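Local coordinates for protein Co-type Nitrile Hydratase beta subunit (Pseudomonas putida, PDB 3QYH) that pairs with the alpha subunit to form a cobalt-dependent nitrile hydratase, an enzyme that converts nitriles to amides by adding water, at residues N47-R52 with V169-A174; F51-E56 with V145-M150; G159-D164 with H184-S189. All coordinates share one frame; numbering follows the deposited sequence.

Contact 1. Residues N47-R52 with V169-A174; sequences NLDEFR and VTPDTA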
ATOM      1  N   ASN B  47      -4.090  -1.955  16.289  1.00 17.85           N
ATOM      2  CA  ASN B  47      -2.939  -1.555  15.482  1.00 15.95           C
ATOM      3  C   ASN B  47      -3.150  -1.943  14.023  1.00 16.35           C
ATOM      4  O   ASN B  47      -4.136  -2.592  13.693  1.00 12.72           O
ATOM      5  CB  ASN B  47      -1.616  -2.082  16.064  1.00 16.54           C
ATOM      6  CG  ASN B  47      -1.491  -3.603  15.998  1.00 21.19           C
ATOM      7  OD1 ASN B  47      -1.885  -4.228  15.013  1.00 14.50           O
ATOM      8  ND2 ASN B  47      -0.919  -4.202  17.043  1.00 19.55           N
ATOM      9  N   LEU B  48      -2.240  -1.539  13.147  1.00 14.23           N
ATOM     10  CA  LEU B  48      -2.451  -1.692  11.724  1.00 15.82           C
ATOM     11  C   LEU B  48      -2.358  -3.166  11.317  1.00 16.18           C
ATOM     12  O   LEU B  48      -3.016  -3.595  10.382  1.00 12.85           O
ATOM     13  CB  LEU B  48      -1.419  -0.860  10.949  1.00 14.69           C
ATOM     14  CG  LEU B  48      -1.677  -0.692   9.458  1.00 22.78           C
ATOM     15  CD1 LEU B  48      -3.039  -0.040   9.226  1.00 19.60           C
ATOM     16  CD2 LEU B  48      -0.552   0.147   8.838  1.00 26.43           C
ATOM     17  N   ASP B  49      -1.537  -3.936  12.019  1.00 12.75           N
ATOM     18  CA  ASP B  49      -1.418  -5.359  11.709  1.00 13.59           C
ATOM     19  C   ASP B  49      -2.728  -6.077  12.017  1.00 12.53           C
ATOM     20  O   ASP B  49      -3.173  -6.931  11.242  1.00 10.83           O
ATOM     21  CB  ASP B  49      -0.238  -5.999  12.457  1.00 16.20           C
ATOM     22  CG  ASP B  49       1.079  -5.251  12.212  1.00 23.89           C
ATOM     23  OD1 ASP B  49       1.597  -4.639  13.166  1.00 30.75           O
ATOM     24  OD2 ASP B  49       1.574  -5.254  11.063  1.00 21.47           O
ATOM     25  N   GLU B  50      -3.350  -5.727  13.141  1.00 13.74           N
ATOM     26  CA  GLU B  50      -4.639  -6.301  13.481  1.00 13.64           C
ATOM     27  C   GLU B  50      -5.662  -5.892  12.427  1.00 13.09           C
ATOM     28  O   GLU B  50      -6.555  -6.667  12.071  1.00 13.33           O
ATOM     29  CB  GLU B  50      -5.104  -5.805  14.848  1.00 13.96           C
ATOM     30  CG  GLU B  50      -4.231  -6.282  15.990  1.00 15.15           C
ATOM     31  CD  GLU B  50      -4.622  -5.677  17.335  1.00 22.55           C
ATOM     32  OE1 GLU B  50      -4.752  -4.454  17.422  1.00 19.27           O
ATOM     33  OE2 GLU B  50      -4.774  -6.441  18.316  1.00 23.65           O
ATOM     34  N   PHE B  51      -5.549  -4.652  11.973  1.00 11.15           N
ATOM     35  CA  PHE B  51      -6.483  -4.110  10.982  1.00 13.34           C
ATOM     36  C   PHE B  51      -6.383  -4.945   9.715  1.00 11.30           C
ATOM     37  O   PHE B  51      -7.401  -5.435   9.192  1.00 11.14           O
ATOM     38  CB  PHE B  51      -6.177  -2.620  10.713  1.00 11.29           C
ATOM     39  CG  PHE B  51      -6.967  -2.020   9.585  1.00 11.82           C
ATOM     40  CD1 PHE B  51      -6.447  -1.997   8.296  1.00 13.88           C
ATOM     41  CD2 PHE B  51      -8.216  -1.473   9.813  1.00 12.28           C
ATOM     42  CE1 PHE B  51      -7.180  -1.438   7.244  1.00 16.18           C
ATOM     43  CE2 PHE B  51      -8.957  -0.926   8.768  1.00 13.66           C
ATOM     44  CZ  PHE B  51      -8.439  -0.895   7.490  1.00 12.67           C
ATOM     45  N   ARG B  52      -5.162  -5.149   9.228  1.00 13.40           N
ATOM     46  CA  ARG B  52      -4.989  -5.957   8.010  1.00 11.73           C
ATOM     47  C   ARG B  52      -5.561  -7.356   8.182  1.00 14.10           C
ATOM     48  O   ARG B  52      -6.224  -7.874   7.287  1.00 13.07           O
ATOM     49  CB  ARG B  52      -3.518  -6.073   7.615  1.00 11.71           C
ATOM     50  CG  ARG B  52      -2.875  -4.752   7.189  1.00 13.11           C
ATOM     51  CD  ARG B  52      -1.597  -5.015   6.393  1.00 10.47           C
ATOM     52  NE  ARG B  52      -1.024  -3.771   5.875  1.00 11.52           N
ATOM     53  CZ  ARG B  52      -0.112  -3.060   6.526  1.00 19.49           C
ATOM     54  NH1 ARG B  52       0.340  -3.476   7.707  1.00 11.93           N
ATOM     55  NH2 ARG B  52       0.350  -1.940   5.999  1.00 15.50           N
ATOM     56  N   VAL B 169       9.284  -3.907  13.187  1.00 13.55           N
ATOM     57  CA  VAL B 169       8.307  -4.718  13.890  1.00 12.58           C
ATOM     58  C   VAL B 169       7.960  -5.954  13.043  1.00 13.56           C
ATOM     59  O   VAL B 169       7.963  -5.886  11.814  1.00 14.92           O
ATOM     60  CB  VAL B 169       7.003  -3.907  14.119  1.00 14.74           C
ATOM     61  CG1 VAL B 169       5.859  -4.818  14.613  1.00 14.83           C
ATOM     62  CG2 VAL B 169       7.258  -2.734  15.098  1.00 14.75           C
ATOM     63  N   THR B 170       7.673  -7.074  13.698  1.00 15.90           N
ATOM     64  CA  THR B 170       7.188  -8.275  13.022  1.00 15.83           C
ATOM     65  C   THR B 170       5.659  -8.356  13.086  1.00 13.78           C
ATOM     66  O   THR B 170       5.076  -8.479  14.177  1.00 15.25           O
ATOM     67  CB  THR B 170       7.801  -9.549  13.665  1.00 18.25           C
ATOM     68  OG1 THR B 170       9.221  -9.538  13.492  1.00 15.39           O
ATOM     69  CG2 THR B 170       7.211 -10.829  13.028  1.00 18.03           C
ATOM     70  N   PRO B 171       4.997  -8.321  11.919  1.00 14.85           N
ATOM     71  CA  PRO B 171       3.530  -8.321  11.874  1.00 12.96           C
ATOM     72  C   PRO B 171       2.945  -9.629  12.383  1.00 17.03           C
ATOM     73  O   PRO B 171       1.895  -9.586  13.015  1.00 14.97           O
ATOM     74  CB  PRO B 171       3.210  -8.137  10.383  1.00 11.32           C
ATOM     75  CG  PRO B 171       4.469  -7.652   9.777  1.00 20.11           C
ATOM     76  CD  PRO B 171       5.576  -8.283  10.572  1.00 14.58           C
ATOM     77  N   ASP B 172       3.618 -10.759  12.155  1.00 16.04           N
ATOM     78  CA  ASP B 172       3.082 -12.053  12.589  1.00 15.53           C
ATOM     79  C   ASP B 172       2.805 -12.088  14.088  1.00 22.58           C
ATOM     80  O   ASP B 172       1.858 -12.728  14.537  1.00 15.90           O
ATOM     81  CB  ASP B 172       4.033 -13.208  12.241  1.00 16.56           C
ATOM     82  CG  ASP B 172       4.409 -13.232  10.770  1.00 21.34           C
ATOM     83  OD1 ASP B 172       4.324 -14.312  10.153  1.00 18.56           O
ATOM     84  OD2 ASP B 172       4.806 -12.169  10.230  1.00 17.70           O
ATOM     85  N   THR B 173       3.643 -11.421  14.869  1.00 17.21           N
ATOM     86  CA  THR B 173       3.431 -11.386  16.308  1.00 15.88           C
ATOM     87  C   THR B 173       2.597 -10.171  16.734  1.00 16.96           C
ATOM     88  O   THR B 173       1.761 -10.260  17.638  1.00 16.96           O
ATOM     89  CB  THR B 173       4.779 -11.395  17.056  1.00 23.46           C
ATOM     90  OG1 THR B 173       5.633 -10.383  16.503  1.00 17.14           O
ATOM     91  CG2 THR B 173       5.456 -12.761  16.894  1.00 20.49           C
ATOM     92  N   ALA B 174       2.815  -9.036  16.078  1.00 15.89           N
ATOM     93  CA  ALA B 174       2.127  -7.811  16.476  1.00 15.60           C
ATOM     94  C   ALA B 174       0.632  -7.883  16.212  1.00 15.86           C
ATOM     95  O   ALA B 174      -0.137  -7.209  16.868  1.00 17.96           O
ATOM     96  CB  ALA B 174       2.736  -6.604  15.765  1.00 14.97           C
TER
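Asp49 of the first turn of helix 48-56 faces the short helix 171-174, and Asn47, the N-cap residue of the longer helix, which forms a capping box with Glu50, reaches across to the last carbonyl of the shorter one. Two helix ends thus meet here, one from the N-terminal and one from the C-terminal family region of the beta subunit. The tight part lies around the Asp49 carboxylate, which is buried and fills the groove between Pro171 and Ala174. Its OD2 rests 3.4 Å from Pro171 CB, while OD1 lies 3.5 Å from the methyl carbon CB of Ala174, so both oxygens lean on carbon rather than on a donor of the short helix. Within the same turn, Arg52 NH1 makes only a long ion pair of 4.0 Å with Asp49 OD2, which lies in the guanidinium plane; NH1 also forms a salt bridge with an acidic side chain of the neighbouring subunit, where modified side chains bond NE and NH2. Trp212 of strand 206-212 packs on Pro171 from outside the pair.

The looser side is at Asn47 and Glu50, both partly exposed, where Glu50 barely brushes Ala174 and directs its OE2 to Lys83. In the capping box Glu50 N donates to Asn47 OD1 at 2.8 Å, and Asn47 N donates to Glu50 OE1, also at 2.8 Å, on its anti lone pair. With CG lodged between the backbone N and the carbonyl carbon (chi1 67°), the Asn47 amide sits over the helix start, and chi2 of 40° turns OD1 to Glu50 N and ND2 outward. Asn47 ND2 then donates to Ala174 O at 3.1 Å, nearly straight at 168°, with the acceptor close to the amide plane but the donor well above the plane of the Ala174 carbonyl.

Contact 2. Residues F51-E56 with V145-M150; sequences FRHSIE and VGHTRM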
ATOM      1  N   PHE B  51      -5.549  -4.652  11.973  1.00 11.15           N
ATOM      2  CA  PHE B  51      -6.483  -4.110  10.982  1.00 13.34           C
ATOM      3  C   PHE B  51      -6.383  -4.945   9.715  1.00 11.30           C
ATOM      4  O   PHE B  51      -7.401  -5.435   9.192  1.00 11.14           O
ATOM      5  CB  PHE B  51      -6.177  -2.620  10.713  1.00 11.29           C
ATOM      6  CG  PHE B  51      -6.967  -2.020   9.585  1.00 11.82           C
ATOM      7  CD1 PHE B  51      -6.447  -1.997   8.296  1.00 13.88           C
ATOM      8  CD2 PHE B  51      -8.216  -1.473   9.813  1.00 12.28           C
ATOM      9  CE1 PHE B  51      -7.180  -1.438   7.244  1.00 16.18           C
ATOM     10  CE2 PHE B  51      -8.957  -0.926   8.768  1.00 13.66           C
ATOM     11  CZ  PHE B  51      -8.439  -0.895   7.490  1.00 12.67           C
ATOM     12  N   ARG B  52      -5.162  -5.149   9.228  1.00 13.40           N
ATOM     13  CA  ARG B  52      -4.989  -5.957   8.010  1.00 11.73           C
ATOM     14  C   ARG B  52      -5.561  -7.356   8.182  1.00 14.10           C
ATOM     15  O   ARG B  52      -6.224  -7.874   7.287  1.00 13.07           O
ATOM     16  CB  ARG B  52      -3.518  -6.073   7.615  1.00 11.71           C
ATOM     17  CG  ARG B  52      -2.875  -4.752   7.189  1.00 13.11           C
ATOM     18  CD  ARG B  52      -1.597  -5.015   6.393  1.00 10.47           C
ATOM     19  NE  ARG B  52      -1.024  -3.771   5.875  1.00 11.52           N
ATOM     20  CZ  ARG B  52      -0.112  -3.060   6.526  1.00 19.49           C
ATOM     21  NH1 ARG B  52       0.340  -3.476   7.707  1.00 11.93           N
ATOM     22  NH2 ARG B  52       0.350  -1.940   5.999  1.00 15.50           N
ATOM     23  N   HIS B  53      -5.295  -7.983   9.329  1.00 14.28           N
ATOM     24  CA  HIS B  53      -5.708  -9.369   9.508  1.00 13.32           C
ATOM     25  C   HIS B  53      -7.223  -9.505   9.681  1.00 13.75           C
ATOM     26  O   HIS B  53      -7.798 -10.553   9.401  1.00 13.99           O
ATOM     27  CB  HIS B  53      -4.967 -10.014  10.692  1.00 11.27           C
ATOM     28  CG  HIS B  53      -5.202 -11.489  10.804  1.00 14.68           C
ATOM     29  ND1 HIS B  53      -5.024 -12.355   9.743  1.00 15.23           N
ATOM     30  CD2 HIS B  53      -5.599 -12.252  11.854  1.00 13.66           C
ATOM     31  CE1 HIS B  53      -5.311 -13.585  10.132  1.00 14.50           C
ATOM     32  NE2 HIS B  53      -5.653 -13.551  11.408  1.00 14.77           N
ATOM     33  N   SER B  54      -7.858  -8.450  10.169  1.00 12.12           N
ATOM     34  CA  SER B  54      -9.308  -8.409  10.249  1.00 11.79           C
ATOM     35  C   SER B  54      -9.926  -8.487   8.860  1.00 13.40           C
ATOM     36  O   SER B  54     -10.888  -9.215   8.646  1.00 14.87           O
ATOM     37  CB  SER B  54      -9.775  -7.139  10.983  1.00 14.69           C
ATOM     38  OG  SER B  54     -11.184  -7.053  10.951  1.00 15.07           O
ATOM     39  N   ILE B  55      -9.352  -7.754   7.908  1.00 12.37           N
ATOM     40  CA  ILE B  55      -9.807  -7.809   6.515  1.00 13.38           C
ATOM     41  C   ILE B  55      -9.574  -9.207   5.949  1.00 16.11           C
ATOM     42  O   ILE B  55     -10.448  -9.762   5.268  1.00 11.43           O
ATOM     43  CB  ILE B  55      -9.081  -6.761   5.656  1.00 12.16           C
ATOM     44  CG1 ILE B  55      -9.578  -5.356   6.015  1.00 13.55           C
ATOM     45  CG2 ILE B  55      -9.302  -7.016   4.154  1.00 13.53           C
ATOM     46  CD1 ILE B  55      -8.757  -4.223   5.359  1.00 14.14           C
ATOM     47  N   GLU B  56      -8.407  -9.781   6.256  1.00 10.46           N
ATOM     48  CA  GLU B  56      -8.043 -11.126   5.785  1.00 12.92           C
ATOM     49  C   GLU B  56      -9.061 -12.189   6.229  1.00 16.77           C
ATOM     50  O   GLU B  56      -9.266 -13.211   5.551  1.00 12.69           O
ATOM     51  CB  GLU B  56      -6.633 -11.490   6.281  1.00 14.07           C
ATOM     52  CG  GLU B  56      -5.543 -10.656   5.576  1.00 12.30           C
ATOM     53  CD  GLU B  56      -4.165 -10.767   6.219  1.00 17.15           C
ATOM     54  OE1 GLU B  56      -3.991 -11.567   7.164  1.00 14.74           O
ATOM     55  OE2 GLU B  56      -3.250 -10.037   5.763  1.00 16.75           O
ATOM     56  N   VAL B 145      -2.228 -20.050  10.178  1.00 15.40           N
ATOM     57  CA  VAL B 145      -3.608 -19.629  10.020  1.00 21.29           C
ATOM     58  C   VAL B 145      -3.743 -18.156  10.384  1.00 17.68           C
ATOM     59  O   VAL B 145      -4.686 -17.496   9.957  1.00 17.69           O
ATOM     60  CB  VAL B 145      -4.571 -20.462  10.890  1.00 22.09           C
ATOM     61  CG1 VAL B 145      -4.540 -21.913  10.448  1.00 24.72           C
ATOM     62  CG2 VAL B 145      -4.195 -20.330  12.352  1.00 24.64           C
ATOM     63  N   GLY B 146      -2.794 -17.650  11.161  1.00 15.92           N
ATOM     64  CA  GLY B 146      -2.789 -16.251  11.551  1.00 16.68           C
ATOM     65  C   GLY B 146      -2.112 -15.350  10.528  1.00 16.27           C
ATOM     66  O   GLY B 146      -1.826 -15.751   9.398  1.00 13.76           O
ATOM     67  N   HIS B 147      -1.849 -14.113  10.936  1.00 14.37           N
ATOM     68  CA  HIS B 147      -1.389 -13.076  10.012  1.00 12.42           C
ATOM     69  C   HIS B 147       0.079 -13.305   9.628  1.00 13.26           C
ATOM     70  O   HIS B 147       0.904 -13.571  10.500  1.00 13.92           O
ATOM     71  CB  HIS B 147      -1.557 -11.696  10.667  1.00 12.69           C
ATOM     72  CG  HIS B 147      -1.172 -10.544   9.780  1.00 13.77           C
ATOM     73  ND1 HIS B 147      -1.803 -10.278   8.582  1.00 13.68           N
ATOM     74  CD2 HIS B 147      -0.237  -9.574   9.937  1.00 11.98           C
ATOM     75  CE1 HIS B 147      -1.269  -9.195   8.033  1.00 14.88           C
ATOM     76  NE2 HIS B 147      -0.319  -8.747   8.836  1.00 13.47           N
ATOM     77  N   THR B 148       0.404 -13.187   8.339  1.00  8.89           N
ATOM     78  CA  THR B 148       1.788 -13.247   7.894  1.00 10.23           C
ATOM     79  C   THR B 148       1.962 -12.441   6.617  1.00 13.48           C
ATOM     80  O   THR B 148       0.982 -12.166   5.916  1.00 12.98           O
ATOM     81  CB  THR B 148       2.254 -14.712   7.653  1.00 16.30           C
ATOM     82  OG1 THR B 148       3.689 -14.763   7.591  1.00 16.00           O
ATOM     83  CG2 THR B 148       1.660 -15.283   6.349  1.00 12.07           C
ATOM     84  N   ARG B 149       3.205 -12.059   6.304  1.00 13.36           N
ATOM     85  CA  ARG B 149       3.441 -11.235   5.112  1.00 13.83           C
ATOM     86  C   ARG B 149       4.290 -11.924   4.048  1.00 16.98           C
ATOM     87  O   ARG B 149       4.793 -11.251   3.144  1.00 15.76           O
ATOM     88  CB  ARG B 149       4.087  -9.877   5.485  1.00 11.85           C
ATOM     89  CG  ARG B 149       3.257  -9.038   6.456  1.00 11.87           C
ATOM     90  CD  ARG B 149       1.889  -8.658   5.839  1.00 13.22           C
ATOM     91  NE  ARG B 149       2.047  -7.631   4.822  1.00 13.97           N
ATOM     92  CZ  ARG B 149       1.062  -7.137   4.084  1.00 13.15           C
ATOM     93  NH1 ARG B 149      -0.191  -7.579   4.216  1.00  8.72           N
ATOM     94  NH2 ARG B 149       1.341  -6.187   3.213  1.00 11.97           N
ATOM     95  N   MET B 150       4.450 -13.244   4.146  1.00 11.81           N
ATOM     96  CA  MET B 150       5.107 -14.005   3.089  1.00 16.73           C
ATOM     97  C   MET B 150       4.065 -14.534   2.140  1.00 14.01           C
ATOM     98  O   MET B 150       3.315 -15.457   2.493  1.00 15.45           O
ATOM     99  CB  MET B 150       5.973 -15.177   3.640  1.00 15.58           C
ATOM    100  CG  MET B 150       5.337 -16.070   4.687  1.00 15.63           C
ATOM    101  SD  MET B 150       6.122 -17.735   4.675  1.00 19.46           S
ATOM    102  CE  MET B 150       7.749 -17.357   5.321  1.00 15.92           C
TER
HETATM  103  O   HOH W   1       0.774  -6.126   8.897  1.00 12.66           O
HETATM  104  O   HOH W   2      -3.430  -7.990   3.886  1.00 13.19           O
HETATM  105  O   HOH W   3      -0.998 -10.434   4.805  1.00 13.32           O
HETATM  106  O   HOH W   4      -1.998 -13.399   6.525  1.00 15.05           O
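Glu56 OE1 is gripped by two histidines, one from each segment. His147 ND1 donates to it at 2.9 Å on the syn side, and His53 ND1, one helical turn back from Glu56, donates to it at 2.9 Å on the anti side. Both bonds are nearly straight and lie in their imidazole planes, yet both come from the same face of the carboxylate, somewhat out of its plane. Water 4 donates a further hydrogen bond to OE1 and accepts from Thr148 N, tying the carboxylate to the loop backbone. The two ND1-H groups fix the rotation of the carboxylate.

The side chains of His53 and His147 run antiparallel alongside one another. Each has its CG anti to the backbone N (chi1 -172° and -177°), which brings the imidazoles to the same oxygen. CB of His147 sits over the face of the His53 ring, 3.9 Å from its centroid, in a CH-pi contact, while His147 N lies above the same ring nearer its rim.

Glu56 OE2 meets Arg149 through water: water 3 donates to OE2 and to Thr148 O and accepts from Arg149 NH1 at 3.0 Å. The Arg149 chain folds back on itself at its second and third torsions, bringing its guanidinium toward the helix, where Arg52 CD packs over one face, 3.6 Å from Arg149 NH1. Water 1 joins Arg52 NH1 to His147 NE2. Beyond the segment pair, Arg52 NE and NH2 and Arg149 NH2 all bond modified side chains of the neighbouring subunit, close to the cobalt(III) ion. Two beta-subunit arginines binding the oxidised cysteines of the alpha-subunit metal loop are a hallmark of nitrile hydratases; here a His-Glu-His cluster and ordered waters form the layer behind them.

Contact 3. Residues G159-D164 with H184-S189; sequences GTVVID and HVYTVS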
ATOM      1  N   GLY B 159      15.662 -16.916  -3.734  1.00 15.96           N
ATOM      2  CA  GLY B 159      15.941 -15.599  -4.289  1.00 13.35           C
ATOM      3  C   GLY B 159      17.240 -15.017  -3.750  1.00 19.42           C
ATOM      4  O   GLY B 159      17.932 -15.646  -2.945  1.00 18.93           O
ATOM      5  N   THR B 160      17.555 -13.796  -4.180  1.00 16.85           N
ATOM      6  CA  THR B 160      18.795 -13.122  -3.777  1.00 18.24           C
ATOM      7  C   THR B 160      18.481 -11.883  -2.924  1.00 16.23           C
ATOM      8  O   THR B 160      17.696 -11.025  -3.332  1.00 18.42           O
ATOM      9  CB  THR B 160      19.594 -12.693  -5.021  1.00 21.57           C
ATOM     10  OG1 THR B 160      19.752 -13.814  -5.910  1.00 24.98           O
ATOM     11  CG2 THR B 160      20.981 -12.101  -4.634  1.00 22.07           C
ATOM     12  N   VAL B 161      19.065 -11.804  -1.736  1.00 16.42           N
ATOM     13  CA  VAL B 161      18.926 -10.604  -0.916  1.00 18.59           C
ATOM     14  C   VAL B 161      19.554  -9.439  -1.682  1.00 20.61           C
ATOM     15  O   VAL B 161      20.720  -9.500  -2.073  1.00 23.88           O
ATOM     16  CB  VAL B 161      19.605 -10.772   0.451  1.00 19.93           C
ATOM     17  CG1 VAL B 161      19.515  -9.459   1.271  1.00 17.01           C
ATOM     18  CG2 VAL B 161      18.975 -11.938   1.228  1.00 16.01           C
ATOM     19  N   VAL B 162      18.779  -8.391  -1.941  1.00 15.99           N
ATOM     20  CA  VAL B 162      19.315  -7.236  -2.669  1.00 16.90           C
ATOM     21  C   VAL B 162      19.337  -5.947  -1.822  1.00 25.30           C
ATOM     22  O   VAL B 162      20.072  -5.010  -2.143  1.00 19.41           O
ATOM     23  CB  VAL B 162      18.582  -6.971  -4.002  1.00 17.66           C
ATOM     24  CG1 VAL B 162      18.892  -8.071  -5.019  1.00 20.12           C
ATOM     25  CG2 VAL B 162      17.054  -6.838  -3.795  1.00 15.88           C
ATOM     26  N   ILE B 163      18.549  -5.906  -0.752  1.00 17.33           N
ATOM     27  CA  ILE B 163      18.591  -4.787   0.192  1.00 18.58           C
ATOM     28  C   ILE B 163      18.338  -5.280   1.601  1.00 21.16           C
ATOM     29  O   ILE B 163      17.415  -6.071   1.830  1.00 16.30           O
ATOM     30  CB  ILE B 163      17.488  -3.724  -0.086  1.00 16.74           C
ATOM     31  CG1 ILE B 163      17.501  -3.259  -1.534  1.00 18.74           C
ATOM     32  CG2 ILE B 163      17.617  -2.541   0.894  1.00 20.92           C
ATOM     33  CD1 ILE B 163      16.338  -2.339  -1.896  1.00 17.64           C
ATOM     34  N   ASP B 164      19.127  -4.797   2.555  1.00 15.53           N
ATOM     35  CA  ASP B 164      18.789  -4.984   3.964  1.00 15.53           C
ATOM     36  C   ASP B 164      18.248  -3.639   4.454  1.00 23.04           C
ATOM     37  O   ASP B 164      18.986  -2.665   4.507  1.00 20.88           O
ATOM     38  CB  ASP B 164      20.036  -5.400   4.762  1.00 17.97           C
ATOM     39  CG  ASP B 164      19.793  -5.484   6.249  1.00 21.13           C
ATOM     40  OD1 ASP B 164      18.692  -5.115   6.729  1.00 20.58           O
ATOM     41  OD2 ASP B 164      20.723  -5.937   6.951  1.00 20.96           O
ATOM     42  N   HIS B 184      15.287  -7.886  11.135  1.00 15.33           N
ATOM     43  CA  HIS B 184      15.568  -7.310   9.842  1.00 12.76           C
ATOM     44  C   HIS B 184      14.542  -7.669   8.770  1.00 19.24           C
ATOM     45  O   HIS B 184      13.955  -8.770   8.772  1.00 16.04           O
ATOM     46  CB  HIS B 184      16.973  -7.695   9.381  1.00 16.95           C
ATOM     47  CG  HIS B 184      18.056  -6.924  10.069  1.00 18.57           C
ATOM     48  ND1 HIS B 184      18.745  -5.903   9.456  1.00 21.22           N
ATOM     49  CD2 HIS B 184      18.530  -6.997  11.336  1.00 20.25           C
ATOM     50  CE1 HIS B 184      19.630  -5.403  10.305  1.00 19.60           C
ATOM     51  NE2 HIS B 184      19.513  -6.042  11.453  1.00 21.58           N
ATOM     52  N   VAL B 185      14.342  -6.724   7.857  1.00 14.05           N
ATOM     53  CA  VAL B 185      13.522  -6.930   6.669  1.00 14.64           C
ATOM     54  C   VAL B 185      14.419  -6.731   5.463  1.00 15.66           C
ATOM     55  O   VAL B 185      15.199  -5.765   5.407  1.00 19.33           O
ATOM     56  CB  VAL B 185      12.354  -5.916   6.621  1.00 14.23           C
ATOM     57  CG1 VAL B 185      11.656  -5.961   5.269  1.00 12.64           C
ATOM     58  CG2 VAL B 185      11.371  -6.188   7.760  1.00 14.19           C
ATOM     59  N   TYR B 186      14.342  -7.644   4.504  1.00 14.26           N
ATOM     60  CA  TYR B 186      15.178  -7.563   3.313  1.00 13.43           C
ATOM     61  C   TYR B 186      14.280  -7.486   2.093  1.00 18.26           C
ATOM     62  O   TYR B 186      13.206  -8.094   2.073  1.00 16.91           O
ATOM     63  CB  TYR B 186      16.041  -8.823   3.171  1.00 14.18           C
ATOM     64  CG  TYR B 186      16.822  -9.234   4.411  1.00 17.26           C
ATOM     65  CD1 TYR B 186      16.265 -10.077   5.371  1.00 14.03           C
ATOM     66  CD2 TYR B 186      18.136  -8.798   4.606  1.00 14.17           C
ATOM     67  CE1 TYR B 186      16.981 -10.450   6.497  1.00 16.44           C
ATOM     68  CE2 TYR B 186      18.860  -9.176   5.723  1.00 16.02           C
ATOM     69  CZ  TYR B 186      18.289  -9.996   6.659  1.00 15.58           C
ATOM     70  OH  TYR B 186      18.987 -10.378   7.774  1.00 21.97           O
ATOM     71  N   THR B 187      14.706  -6.767   1.064  1.00 12.54           N
ATOM     72  CA  THR B 187      14.133  -7.015  -0.260  1.00 14.95           C
ATOM     73  C   THR B 187      14.845  -8.205  -0.900  1.00 19.33           C
ATOM     74  O   THR B 187      16.082  -8.236  -0.973  1.00 15.73           O
ATOM     75  CB  THR B 187      14.235  -5.813  -1.209  1.00 14.80           C
ATOM     76  OG1 THR B 187      13.517  -4.711  -0.654  1.00 16.45           O
ATOM     77  CG2 THR B 187      13.606  -6.161  -2.577  1.00 15.11           C
ATOM     78  N   VAL B 188      14.064  -9.184  -1.348  1.00 16.69           N
ATOM     79  CA  VAL B 188      14.620 -10.383  -1.955  1.00 14.15           C
ATOM     80  C   VAL B 188      14.175 -10.445  -3.399  1.00 14.15           C
ATOM     81  O   VAL B 188      12.998 -10.259  -3.679  1.00 15.16           O
ATOM     82  CB  VAL B 188      14.144 -11.641  -1.238  1.00 14.77           C
ATOM     83  CG1 VAL B 188      14.669 -12.896  -1.957  1.00 14.40           C
ATOM     84  CG2 VAL B 188      14.570 -11.622   0.228  1.00 14.49           C
ATOM     85  N   SER B 189      15.110 -10.710  -4.316  1.00 13.06           N
ATOM     86  CA  SER B 189      14.805 -10.713  -5.744  1.00 11.63           C
ATOM     87  C   SER B 189      14.666 -12.161  -6.258  1.00 17.16           C
ATOM     88  O   SER B 189      15.523 -13.002  -6.014  1.00 19.03           O
ATOM     89  CB  SER B 189      15.895  -9.968  -6.527  1.00 12.68           C
ATOM     90  OG  SER B 189      15.669 -10.012  -7.910  1.00 17.93           O
TER
HETATM   91  O   HOH W   5      17.685 -14.264  -7.755  1.00 23.77           O
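The imidazole of His184 receives Asp164 OD1 at its edge, in the ring plane: ND1 donates to OD1 at 2.8 Å, onto the syn lone pair, with the carboxylate turned 66° from the ring. Asp164 CG stands anti to the backbone N (chi1 175°), carrying the carboxylate along the strand toward the histidine; Gly166 N is a second donor to OD1. The Tyr186 ring has Ile163 O near its plane at one edge, while Val161 CG1 approaches obliquely, 3.7 Å from CD2. Its hydroxyl is held by Asp213.

Val161, Asp164, Tyr186 and Val188 share one face of the sheet; Thr160, Ile163, Thr187 and Ser189 occupy the other. There Ile163 and Thr187 run side by side, and Thr187 OG1 bonds Asp210 of strand 206-212. Thr160 and Ser189 form a hydrogen-bonded pair, with Ser189 N to Thr160 O at 2.8 Å, and water 5 joins Thr160 OG1 to Ser189 O. Further along, Thr187 O accepts from Val162 N at 2.9 Å and weakly from Ile163 N at 3.4 Å, while Thr187 N returns a bond to Ile163 O.

Val162 and Ile163 therefore both oppose Thr187, a classic beta bulge in the antiparallel pairing of two central strands of the SH3-like C-terminal domain.

In the fold
Contacts 1 and 2 form one continuous interface: both use helix 48-56 and share Phe51 and Arg52, and their centres lie 8 Å apart. Their C-terminal segments also touch, with Asp172 OD1 2.7 Å from Thr148 OG1 in a probable hydrogen bond and Pro171 CG 3.8 Å from Arg149 CG. Contact 2 is the closer to the metal, the Arg149 side chain lying about 5 Å from cobalt(III) and that of Asp49 in contact 1 about 11 Å. Contact 3 is more remote, its centre 21 Å from that of contact 1 and 22 Å from that of contact 2. It pairs strands 158-168 and 183-191, between which the chain forms helix 171-174 of contact 1.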